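Local coordinates for anopheles gambiae adenosine kinase (Anopheles gambiae, PDB 3LOO), which catalyses the ATP-dependent phosphorylation of adenosine to AMP, as an adenosine kinase of the pfkB carbohydrate kinase family, at residues F180-F185 against R206-N211; E192-V197 against E226-Y231. One frame throughout, in Å; residues are numbered along the deposited sequence.

Contact 1: F180-F185 against R206-N211. With B4P (bis(adenosine)-5'-tetraphosphate), chain D.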
ATOM      1  N   PHE A 180       5.653  11.554   1.522  1.00 23.00           N
ATOM      2  CA  PHE A 180       4.236  11.201   1.640  1.00 22.98           C
ATOM      3  C   PHE A 180       3.976   9.966   0.799  1.00 23.04           C
ATOM      4  O   PHE A 180       4.500   9.848  -0.321  1.00 22.35           O
ATOM      5  CB  PHE A 180       3.312  12.349   1.183  1.00 22.95           C
ATOM      6  CG  PHE A 180       3.443  13.599   2.003  1.00 23.80           C
ATOM      7  CD1 PHE A 180       2.726  13.754   3.180  1.00 22.33           C
ATOM      8  CD2 PHE A 180       4.324  14.615   1.606  1.00 26.41           C
ATOM      9  CE1 PHE A 180       2.833  14.915   3.946  1.00 26.55           C
ATOM     10  CE2 PHE A 180       4.476  15.794   2.372  1.00 27.60           C
ATOM     11  CZ  PHE A 180       3.731  15.943   3.557  1.00 27.96           C
ATOM     12  N   TYR A 181       3.190   9.046   1.357  1.00 22.58           N
ATOM     13  CA  TYR A 181       2.861   7.797   0.677  1.00 22.25           C
ATOM     14  C   TYR A 181       1.376   7.513   0.852  1.00 22.26           C
ATOM     15  O   TYR A 181       0.866   7.507   1.983  1.00 23.45           O
ATOM     16  CB  TYR A 181       3.709   6.627   1.183  1.00 21.13           C
ATOM     17  CG  TYR A 181       3.400   5.321   0.504  1.00 21.97           C
ATOM     18  CD1 TYR A 181       3.427   5.206  -0.903  1.00 23.55           C
ATOM     19  CD2 TYR A 181       3.046   4.187   1.255  1.00 23.56           C
ATOM     20  CE1 TYR A 181       3.115   3.975  -1.545  1.00 23.92           C
ATOM     21  CE2 TYR A 181       2.728   2.982   0.646  1.00 21.16           C
ATOM     22  CZ  TYR A 181       2.771   2.874  -0.760  1.00 25.17           C
ATOM     23  OH  TYR A 181       2.482   1.675  -1.362  1.00 24.43           O
ATOM     24  N   VAL A 182       0.690   7.248  -0.260  1.00 22.17           N
ATOM     25  CA  VAL A 182      -0.742   6.968  -0.240  1.00 22.21           C
ATOM     26  C   VAL A 182      -1.022   5.768  -1.137  1.00 21.91           C
ATOM     27  O   VAL A 182      -0.371   5.613  -2.149  1.00 22.64           O
ATOM     28  CB  VAL A 182      -1.566   8.176  -0.704  1.00 22.36           C
ATOM     29  CG1 VAL A 182      -3.064   7.876  -0.620  1.00 23.93           C
ATOM     30  CG2 VAL A 182      -1.293   9.422   0.192  1.00 24.60           C
ATOM     31  N   SER A 183      -1.960   4.905  -0.766  1.00 20.86           N
ATOM     32  CA  SER A 183      -2.296   3.760  -1.655  1.00 20.95           C
ATOM     33  C   SER A 183      -3.430   4.185  -2.584  1.00 21.28           C
ATOM     34  O   SER A 183      -4.222   5.065  -2.234  1.00 20.24           O
ATOM     35  CB  SER A 183      -2.761   2.552  -0.848  1.00 18.84           C
ATOM     36  OG  SER A 183      -3.875   2.931  -0.047  1.00 21.03           O
ATOM     37  N   GLY A 184      -3.530   3.558  -3.751  1.00 21.83           N
ATOM     38  CA  GLY A 184      -4.763   3.717  -4.556  1.00 22.06           C
ATOM     39  C   GLY A 184      -6.017   3.260  -3.803  1.00 23.00           C
ATOM     40  O   GLY A 184      -7.102   3.825  -3.992  1.00 23.96           O
ATOM     41  N   PHE A 185      -5.876   2.252  -2.935  1.00 23.06           N
ATOM     42  CA  PHE A 185      -6.946   1.832  -2.012  1.00 22.88           C
ATOM     43  C   PHE A 185      -7.627   2.999  -1.249  1.00 23.02           C
ATOM     44  O   PHE A 185      -8.849   2.992  -1.020  1.00 22.13           O
ATOM     45  CB  PHE A 185      -6.369   0.852  -0.982  1.00 21.23           C
ATOM     46  CG  PHE A 185      -6.028  -0.516  -1.535  1.00 21.31           C
ATOM     47  CD1 PHE A 185      -6.906  -1.187  -2.415  1.00 22.52           C
ATOM     48  CD2 PHE A 185      -4.865  -1.165  -1.117  1.00 19.70           C
ATOM     49  CE1 PHE A 185      -6.631  -2.469  -2.868  1.00 20.54           C
ATOM     50  CE2 PHE A 185      -4.545  -2.465  -1.584  1.00 18.41           C
ATOM     51  CZ  PHE A 185      -5.451  -3.119  -2.472  1.00 22.43           C
ATOM     52  N   ARG A 206       8.330  18.520  -1.882  1.00 31.17           N
ATOM     53  CA  ARG A 206       8.483  17.226  -1.189  1.00 30.52           C
ATOM     54  C   ARG A 206       7.999  16.016  -2.027  1.00 30.76           C
ATOM     55  O   ARG A 206       7.230  16.175  -2.971  1.00 31.36           O
ATOM     56  CB  ARG A 206       7.820  17.290   0.191  1.00 30.74           C
ATOM     57  CG  ARG A 206       8.500  18.352   1.142  1.00 27.67           C
ATOM     58  CD  ARG A 206       7.732  18.560   2.421  1.00 25.42           C
ATOM     59  NE  ARG A 206       6.484  19.272   2.233  1.00 27.18           N
ATOM     60  CZ  ARG A 206       5.522  19.387   3.141  1.00 30.64           C
ATOM     61  NH1 ARG A 206       5.627  18.806   4.351  1.00 30.41           N
ATOM     62  NH2 ARG A 206       4.440  20.095   2.831  1.00 28.60           N
ATOM     63  N   MET A 207       8.473  14.821  -1.701  1.00 29.43           N
ATOM     64  CA  MET A 207       8.087  13.633  -2.459  1.00 29.52           C
ATOM     65  C   MET A 207       6.689  13.125  -2.110  1.00 27.65           C
ATOM     66  O   MET A 207       6.333  12.990  -0.935  1.00 27.12           O
ATOM     67  CB  MET A 207       9.118  12.525  -2.297  1.00 29.19           C
ATOM     68  CG  MET A 207      10.343  12.711  -3.197  1.00 32.72           C
ATOM     69  SD  MET A 207      11.542  11.414  -2.868  1.00 38.30           S
ATOM     70  CE  MET A 207      10.969  10.196  -4.047  1.00 37.50           C
ATOM     71  N   PHE A 208       5.894  12.898  -3.149  1.00 26.40           N
ATOM     72  CA  PHE A 208       4.555  12.268  -3.011  1.00 24.19           C
ATOM     73  C   PHE A 208       4.626  10.975  -3.836  1.00 23.80           C
ATOM     74  O   PHE A 208       5.075  10.954  -4.998  1.00 23.41           O
ATOM     75  CB  PHE A 208       3.402  13.192  -3.411  1.00 23.63           C
ATOM     76  CG  PHE A 208       2.039  12.558  -3.234  1.00 22.66           C
ATOM     77  CD1 PHE A 208       1.372  12.666  -2.038  1.00 20.68           C
ATOM     78  CD2 PHE A 208       1.471  11.777  -4.266  1.00 25.55           C
ATOM     79  CE1 PHE A 208       0.143  12.056  -1.846  1.00 21.88           C
ATOM     80  CE2 PHE A 208       0.241  11.127  -4.089  1.00 22.51           C
ATOM     81  CZ  PHE A 208      -0.421  11.274  -2.858  1.00 20.82           C
ATOM     82  N   MET A 209       4.254   9.889  -3.186  1.00 22.70           N
ATOM     83  CA  MET A 209       4.407   8.571  -3.745  1.00 22.91           C
ATOM     84  C   MET A 209       3.070   7.843  -3.555  1.00 23.14           C
ATOM     85  O   MET A 209       2.321   8.104  -2.598  1.00 22.86           O
ATOM     86  CB  MET A 209       5.562   7.830  -3.048  1.00 21.95           C
ATOM     87  CG  MET A 209       6.918   8.615  -3.117  1.00 22.80           C
ATOM     88  SD  MET A 209       8.192   7.894  -2.100  1.00 28.20           S
ATOM     89  CE  MET A 209       7.762   8.639  -0.523  1.00 26.14           C
ATOM     90  N   MET A 210       2.773   6.925  -4.462  1.00 23.80           N
ATOM     91  CA  MET A 210       1.523   6.171  -4.346  1.00 23.17           C
ATOM     92  C   MET A 210       1.646   4.808  -4.992  1.00 22.32           C
ATOM     93  O   MET A 210       2.605   4.514  -5.688  1.00 20.79           O
ATOM     94  CB  MET A 210       0.319   6.957  -4.896  1.00 24.12           C
ATOM     95  CG  MET A 210       0.378   7.320  -6.386  1.00 26.33           C
ATOM     96  SD  MET A 210      -1.266   7.654  -7.124  1.00 29.00           S
ATOM     97  CE  MET A 210      -1.881   5.960  -7.295  1.00 30.88           C
ATOM     98  N   ASN A 211       0.653   3.974  -4.732  1.00 22.12           N
ATOM     99  CA  ASN A 211       0.665   2.621  -5.223  1.00 22.01           C
ATOM    100  C   ASN A 211      -0.590   2.454  -6.076  1.00 22.31           C
ATOM    101  O   ASN A 211      -1.660   2.997  -5.711  1.00 21.96           O
ATOM    102  CB  ASN A 211       0.556   1.688  -4.033  1.00 21.10           C
ATOM    103  CG  ASN A 211       1.073   0.333  -4.327  1.00 22.16           C
ATOM    104  OD1 ASN A 211       0.529  -0.384  -5.179  1.00 21.19           O
ATOM    105  ND2 ASN A 211       2.170  -0.040  -3.650  1.00 21.80           N
TER
HETATM  106  PA  B4P D 349      -1.236  -8.990  -1.288  1.00 40.64           P
HETATM  107  O1A B4P D 349      -0.759 -10.134  -0.406  1.00 40.95           O
HETATM  108  O2A B4P D 349      -2.399  -9.271  -2.238  1.00 41.59           O
HETATM  109  O3A B4P D 349      -0.007  -8.661  -2.266  1.00 37.15           O
HETATM  110  PB  B4P D 349       0.647  -7.208  -2.322  1.00 39.28           P
HETATM  111  O1B B4P D 349       1.404  -6.886  -1.031  1.00 34.70           O
HETATM  112  O2B B4P D 349      -0.282  -6.170  -2.928  1.00 32.11           O
HETATM  113  O3B B4P D 349       1.703  -7.886  -3.413  1.00 32.94           O
HETATM  114  PG  B4P D 349       1.947  -7.462  -4.947  1.00 26.54           P
HETATM  115  O1G B4P D 349       1.131  -8.272  -5.896  1.00 28.03           O
HETATM  116  O2G B4P D 349       1.724  -5.964  -5.022  1.00 27.21           O
HETATM  117  O3G B4P D 349       3.504  -7.745  -5.189  1.00 30.34           O
HETATM  118  PD  B4P D 349       4.252  -8.866  -6.076  1.00 28.90           P
HETATM  119  O1D B4P D 349       3.493 -10.136  -5.948  1.00 32.04           O
HETATM  120  O2D B4P D 349       4.642  -8.348  -7.431  1.00 31.89           O
HETATM  121  O5E B4P D 349      -1.519  -7.663  -0.394  1.00 37.36           O
HETATM  122  C5E B4P D 349      -2.196  -7.983   0.802  1.00 31.39           C
HETATM  123  C4E B4P D 349      -2.658  -6.792   1.592  1.00 26.26           C
HETATM  124  O4E B4P D 349      -3.543  -5.944   0.859  1.00 25.53           O
HETATM  125  C3E B4P D 349      -3.487  -7.298   2.741  1.00 25.22           C
HETATM  126  O3E B4P D 349      -2.635  -7.170   3.896  1.00 25.51           O
HETATM  127  C2E B4P D 349      -4.666  -6.336   2.832  1.00 23.88           C
HETATM  128  O2E B4P D 349      -4.896  -5.780   4.133  1.00 23.45           O
HETATM  129  C1E B4P D 349      -4.339  -5.253   1.787  1.00 23.53           C
HETATM  130  N9A B4P D 349      -5.581  -4.786   1.146  1.00 22.72           N
HETATM  131  C8A B4P D 349      -6.435  -5.483   0.342  1.00 21.15           C
HETATM  132  N7A B4P D 349      -7.458  -4.651  -0.009  1.00 22.96           N
HETATM  133  C5A B4P D 349      -7.275  -3.440   0.596  1.00 21.56           C
HETATM  134  C6A B4P D 349      -7.965  -2.216   0.609  1.00 23.67           C
HETATM  135  N6A B4P D 349      -9.148  -2.019  -0.052  1.00 21.85           N
HETATM  136  N1A B4P D 349      -7.472  -1.194   1.352  1.00 21.15           N
HETATM  137  C2A B4P D 349      -6.306  -1.318   2.034  1.00 23.11           C
HETATM  138  N3A B4P D 349      -5.621  -2.473   2.025  1.00 21.23           N
HETATM  139  C4A B4P D 349      -6.077  -3.535   1.312  1.00 23.00           C
HETATM  140  O5F B4P D 349       5.565  -9.029  -5.172  1.00 30.85           O
HETATM  141  C5F B4P D 349       6.289  -7.906  -4.682  1.00 29.30           C
HETATM  142  C4F B4P D 349       7.683  -8.414  -4.317  1.00 28.95           C
HETATM  143  O4F B4P D 349       7.626  -9.606  -3.512  1.00 32.22           O
HETATM  144  C3F B4P D 349       8.436  -8.875  -5.553  1.00 28.76           C
HETATM  145  O3F B4P D 349       8.982  -7.748  -6.227  1.00 26.21           O
HETATM  146  C2F B4P D 349       9.480  -9.803  -4.964  1.00 29.96           C
HETATM  147  O2F B4P D 349      10.603  -9.049  -4.467  1.00 28.42           O
HETATM  148  C1F B4P D 349       8.713 -10.488  -3.818  1.00 30.45           C
HETATM  149  N9B B4P D 349       8.150 -11.766  -4.358  1.00 33.12           N
HETATM  150  C8B B4P D 349       6.874 -11.970  -4.742  1.00 32.26           C
HETATM  151  N7B B4P D 349       6.700 -13.235  -5.196  1.00 35.36           N
HETATM  152  C5B B4P D 349       7.881 -13.882  -5.115  1.00 33.68           C
HETATM  153  C6B B4P D 349       8.340 -15.157  -5.433  1.00 36.13           C
HETATM  154  N6B B4P D 349       7.469 -16.063  -5.947  1.00 37.08           N
HETATM  155  N1B B4P D 349       9.649 -15.485  -5.205  1.00 35.76           N
HETATM  156  C2B B4P D 349      10.522 -14.584  -4.689  1.00 34.97           C
HETATM  157  N3B B4P D 349      10.133 -13.316  -4.370  1.00 34.91           N
HETATM  158  C4B B4P D 349       8.839 -12.910  -4.566  1.00 33.65           C
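Y181 and N211 meet across two neighbouring parallel strands, on the face of the sheet that also carries M209. The Y181 side chain can be followed outward. CB leads to a ring whose CG is anti to the backbone N (chi1 -180°), which lays the ring along the adjacent strand. Y181 CD1 lies 3.5 Å from M209 O. CE1 reaches the M210 backbone. At the tip, Y181 OH accepts a hydrogen bond from N211 ND2 at 2.9 Å, with an N-H...O angle of 152°. OH lies slightly out of the amide plane. N211 OD1 bonds S213 N, so both ends of the amide are held.

The strands belong to the beta-alpha-beta unit 179-183, 187-203, 207-211 in the alpha/beta core of the ribokinase-like fold of pfkB kinases. F180 N bonds M207 O, M209 N bonds F180 O and V182 N bonds M209 O, the alternation of parallel strands; N211 N to V182 O is weak. Past the last bridge, G184 N bonds N211 O at 2.8 Å.

F180, V182 and F208 occupy the other face, under helix 187-203. V182 CG2 packs 3.6 Å from F208 CE1. The F180 ring turns its edge to one face of the R206 guanidinium, the planes 81° apart, with F180 CZ 3.5 Å from R206 NH1. R206 NE bonds T204 OG1, while NH1 bonds L174 O and A177 O. Beyond the strand, the F185 ring lies over one adenine of the bound bis(adenosine)-5'-tetraphosphate, with adenine C5A 3.4 Å above its plane. The N211 side chain lies about 4 Å from a bound magnesium ion.

Contact 2: E192-V197 against E226-Y231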
ATOM      1  N   GLU A 192      -9.939  13.153  -2.015  1.00 28.29           N
ATOM      2  CA  GLU A 192      -9.820  14.594  -1.792  1.00 30.30           C
ATOM      3  C   GLU A 192      -8.631  14.873  -0.815  1.00 29.64           C
ATOM      4  O   GLU A 192      -7.868  15.818  -1.006  1.00 28.89           O
ATOM      5  CB  GLU A 192     -11.152  15.017  -1.196  1.00 32.10           C
ATOM      6  CG  GLU A 192     -11.468  16.465  -1.024  1.00 40.36           C
ATOM      7  CD  GLU A 192     -12.385  16.662   0.194  1.00 47.66           C
ATOM      8  OE1 GLU A 192     -13.084  15.701   0.601  1.00 51.56           O
ATOM      9  OE2 GLU A 192     -12.372  17.768   0.780  1.00 53.43           O
ATOM     10  N   SER A 193      -8.464  14.017   0.197  1.00 28.78           N
ATOM     11  CA  SER A 193      -7.323  14.137   1.128  1.00 27.94           C
ATOM     12  C   SER A 193      -6.018  13.803   0.424  1.00 27.51           C
ATOM     13  O   SER A 193      -5.038  14.525   0.587  1.00 26.77           O
ATOM     14  CB  SER A 193      -7.473  13.221   2.350  1.00 26.43           C
ATOM     15  OG  SER A 193      -8.554  13.575   3.157  1.00 27.96           O
ATOM     16  N   ALA A 194      -6.016  12.728  -0.371  1.00 26.49           N
ATOM     17  CA  ALA A 194      -4.792  12.286  -1.068  1.00 26.36           C
ATOM     18  C   ALA A 194      -4.342  13.400  -2.017  1.00 26.57           C
ATOM     19  O   ALA A 194      -3.151  13.708  -2.096  1.00 26.05           O
ATOM     20  CB  ALA A 194      -5.029  10.999  -1.867  1.00 24.69           C
ATOM     21  N   LEU A 195      -5.290  13.971  -2.769  1.00 26.12           N
ATOM     22  CA  LEU A 195      -4.941  15.020  -3.736  1.00 27.11           C
ATOM     23  C   LEU A 195      -4.424  16.299  -3.029  1.00 27.34           C
ATOM     24  O   LEU A 195      -3.474  16.945  -3.464  1.00 27.48           O
ATOM     25  CB  LEU A 195      -6.148  15.348  -4.637  1.00 27.25           C
ATOM     26  CG  LEU A 195      -5.965  16.462  -5.660  1.00 27.98           C
ATOM     27  CD1 LEU A 195      -4.921  16.026  -6.643  1.00 28.15           C
ATOM     28  CD2 LEU A 195      -7.306  16.851  -6.376  1.00 28.93           C
ATOM     29  N   SER A 196      -5.106  16.674  -1.960  1.00 28.09           N
ATOM     30  CA  SER A 196      -4.757  17.866  -1.209  1.00 28.83           C
ATOM     31  C   SER A 196      -3.302  17.723  -0.700  1.00 28.05           C
ATOM     32  O   SER A 196      -2.483  18.620  -0.842  1.00 28.10           O
ATOM     33  CB  SER A 196      -5.757  17.985  -0.078  1.00 28.64           C
ATOM     34  OG  SER A 196      -5.354  18.971   0.803  1.00 34.59           O
ATOM     35  N   VAL A 197      -2.954  16.541  -0.205  1.00 27.29           N
ATOM     36  CA  VAL A 197      -1.603  16.292   0.321  1.00 25.68           C
ATOM     37  C   VAL A 197      -0.609  16.300  -0.826  1.00 26.23           C
ATOM     38  O   VAL A 197       0.480  16.855  -0.686  1.00 25.88           O
ATOM     39  CB  VAL A 197      -1.557  14.982   1.169  1.00 25.90           C
ATOM     40  CG1 VAL A 197      -0.120  14.463   1.366  1.00 23.82           C
ATOM     41  CG2 VAL A 197      -2.254  15.210   2.490  1.00 24.10           C
ATOM     42  N   GLU A 226      -5.755  10.312 -13.103  1.00 30.52           N
ATOM     43  CA  GLU A 226      -5.302  11.334 -14.010  1.00 31.09           C
ATOM     44  C   GLU A 226      -5.063  12.661 -13.290  1.00 30.90           C
ATOM     45  O   GLU A 226      -4.061  13.315 -13.561  1.00 31.88           O
ATOM     46  CB  GLU A 226      -6.343  11.565 -15.115  1.00 31.10           C
ATOM     47  CG  GLU A 226      -6.387  10.477 -16.163  1.00 37.45           C
ATOM     48  CD  GLU A 226      -7.003  10.978 -17.471  1.00 40.86           C
ATOM     49  OE1 GLU A 226      -8.126  11.536 -17.431  1.00 42.05           O
ATOM     50  OE2 GLU A 226      -6.327  10.876 -18.511  1.00 43.46           O
ATOM     51  N   GLU A 227      -6.006  13.079 -12.439  1.00 29.61           N
ATOM     52  CA  GLU A 227      -5.893  14.344 -11.758  1.00 29.88           C
ATOM     53  C   GLU A 227      -4.692  14.384 -10.739  1.00 29.27           C
ATOM     54  O   GLU A 227      -4.049  15.429 -10.558  1.00 28.95           O
ATOM     55  CB  GLU A 227      -7.214  14.706 -11.049  1.00 30.35           C
ATOM     56  CG  GLU A 227      -7.199  16.160 -10.493  1.00 32.03           C
ATOM     57  CD  GLU A 227      -8.472  16.594  -9.776  1.00 34.30           C
ATOM     58  OE1 GLU A 227      -9.327  15.765  -9.426  1.00 37.50           O
ATOM     59  OE2 GLU A 227      -8.627  17.798  -9.544  1.00 37.75           O
ATOM     60  N   ILE A 228      -4.372  13.250 -10.110  1.00 28.53           N
ATOM     61  CA  ILE A 228      -3.297  13.227  -9.089  1.00 27.36           C
ATOM     62  C   ILE A 228      -1.911  12.953  -9.707  1.00 27.08           C
ATOM     63  O   ILE A 228      -0.883  13.321  -9.130  1.00 27.10           O
ATOM     64  CB  ILE A 228      -3.596  12.207  -7.942  1.00 26.40           C
ATOM     65  CG1 ILE A 228      -2.811  12.577  -6.663  1.00 26.47           C
ATOM     66  CG2 ILE A 228      -3.226  10.756  -8.378  1.00 26.21           C
ATOM     67  CD1 ILE A 228      -3.372  11.889  -5.352  1.00 23.13           C
ATOM     68  N   PHE A 229      -1.875  12.301 -10.868  1.00 26.43           N
ATOM     69  CA  PHE A 229      -0.617  11.943 -11.478  1.00 27.53           C
ATOM     70  C   PHE A 229       0.455  13.040 -11.640  1.00 27.20           C
ATOM     71  O   PHE A 229       1.626  12.718 -11.465  1.00 27.03           O
ATOM     72  CB  PHE A 229      -0.795  11.211 -12.804  1.00 28.12           C
ATOM     73  CG  PHE A 229      -0.916   9.719 -12.653  1.00 32.58           C
ATOM     74  CD1 PHE A 229      -0.503   9.089 -11.491  1.00 33.42           C
ATOM     75  CD2 PHE A 229      -1.476   8.947 -13.668  1.00 34.60           C
ATOM     76  CE1 PHE A 229      -0.634   7.697 -11.341  1.00 38.83           C
ATOM     77  CE2 PHE A 229      -1.593   7.554 -13.538  1.00 36.26           C
ATOM     78  CZ  PHE A 229      -1.173   6.928 -12.372  1.00 39.03           C
ATOM     79  N   PRO A 230       0.081  14.314 -11.961  1.00 26.93           N
ATOM     80  CA  PRO A 230       1.122  15.357 -12.090  1.00 26.64           C
ATOM     81  C   PRO A 230       1.945  15.532 -10.811  1.00 25.86           C
ATOM     82  O   PRO A 230       3.077  15.982 -10.843  1.00 24.71           O
ATOM     83  CB  PRO A 230       0.289  16.646 -12.358  1.00 26.47           C
ATOM     84  CG  PRO A 230      -0.957  16.083 -13.158  1.00 27.80           C
ATOM     85  CD  PRO A 230      -1.266  14.841 -12.312  1.00 27.89           C
ATOM     86  N   TYR A 231       1.355  15.167  -9.676  1.00 26.88           N
ATOM     87  CA  TYR A 231       1.972  15.373  -8.378  1.00 25.71           C
ATOM     88  C   TYR A 231       2.596  14.105  -7.853  1.00 25.73           C
ATOM     89  O   TYR A 231       3.072  14.068  -6.721  1.00 27.06           O
ATOM     90  CB  TYR A 231       0.922  15.850  -7.394  1.00 26.36           C
ATOM     91  CG  TYR A 231       0.075  16.964  -7.934  1.00 27.63           C
ATOM     92  CD1 TYR A 231       0.548  18.288  -7.965  1.00 29.81           C
ATOM     93  CD2 TYR A 231      -1.181  16.699  -8.483  1.00 30.52           C
ATOM     94  CE1 TYR A 231      -0.239  19.326  -8.482  1.00 28.26           C
ATOM     95  CE2 TYR A 231      -1.963  17.721  -9.033  1.00 28.41           C
ATOM     96  CZ  TYR A 231      -1.487  19.025  -9.022  1.00 33.08           C
ATOM     97  OH  TYR A 231      -2.290  20.034  -9.516  1.00 32.33           O
TER
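Y231 N bonds I228 O at 3.0 Å, in the turn that presents both side chains to helix 187-203. Both segments belong to the alpha/beta core of the pfkB kinase fold, where 187-203 is the crossover helix of a beta-alpha-beta unit. No hydrogen bond joins the two segments, and the contact rests on side-chain packing.

L195 does most of the touching. Its CG is anti to the backbone N (chi1 178°). CD1 points to I228 and Y231, while CD2 meets the carboxylate of E227. L195 CD1 sits 4.0 Å from I228 CG1, and the two side chains run alongside one another, pointing opposite ways. L195 CD1 is also 4.2 Å from Y231 CE2. The E227 side chain runs roughly perpendicular to that of L195. L195 CD2 is 3.6 Å from E227 OE2. This is van der Waals contact at the exposed side of the interface.

Deeper in, I228 also touches F208 and M210 of strand 207-211, while A194 packs on V182 of strand 179-183. I228 CD1 reaches over the turn of the first helix, 4.0 Å from A194 CB and 3.7 Å from A194 O.

Overall arrangement
From the N terminus, strand 179-183 comes first, then helix 187-203, strand 207-211 and helix 222-228. Contact 1 closes the loop made by the crossover helix, bringing two strands side by side in the central sheet. Contact 2 closes a second loop that holds strand 207-211 and links that helix to the 226-231 segment. The segments alternate along the chain, so the two loops cross. The contact centres lie about 9 Å apart, and the contacts touch directly. F180 meets V197, F208 meets A194 and Y231, and M210 meets I228. Together they join the sheet to a helical layer on one side. Just past the C-terminal end of strand 179-183, F185 reaches the bound ligand.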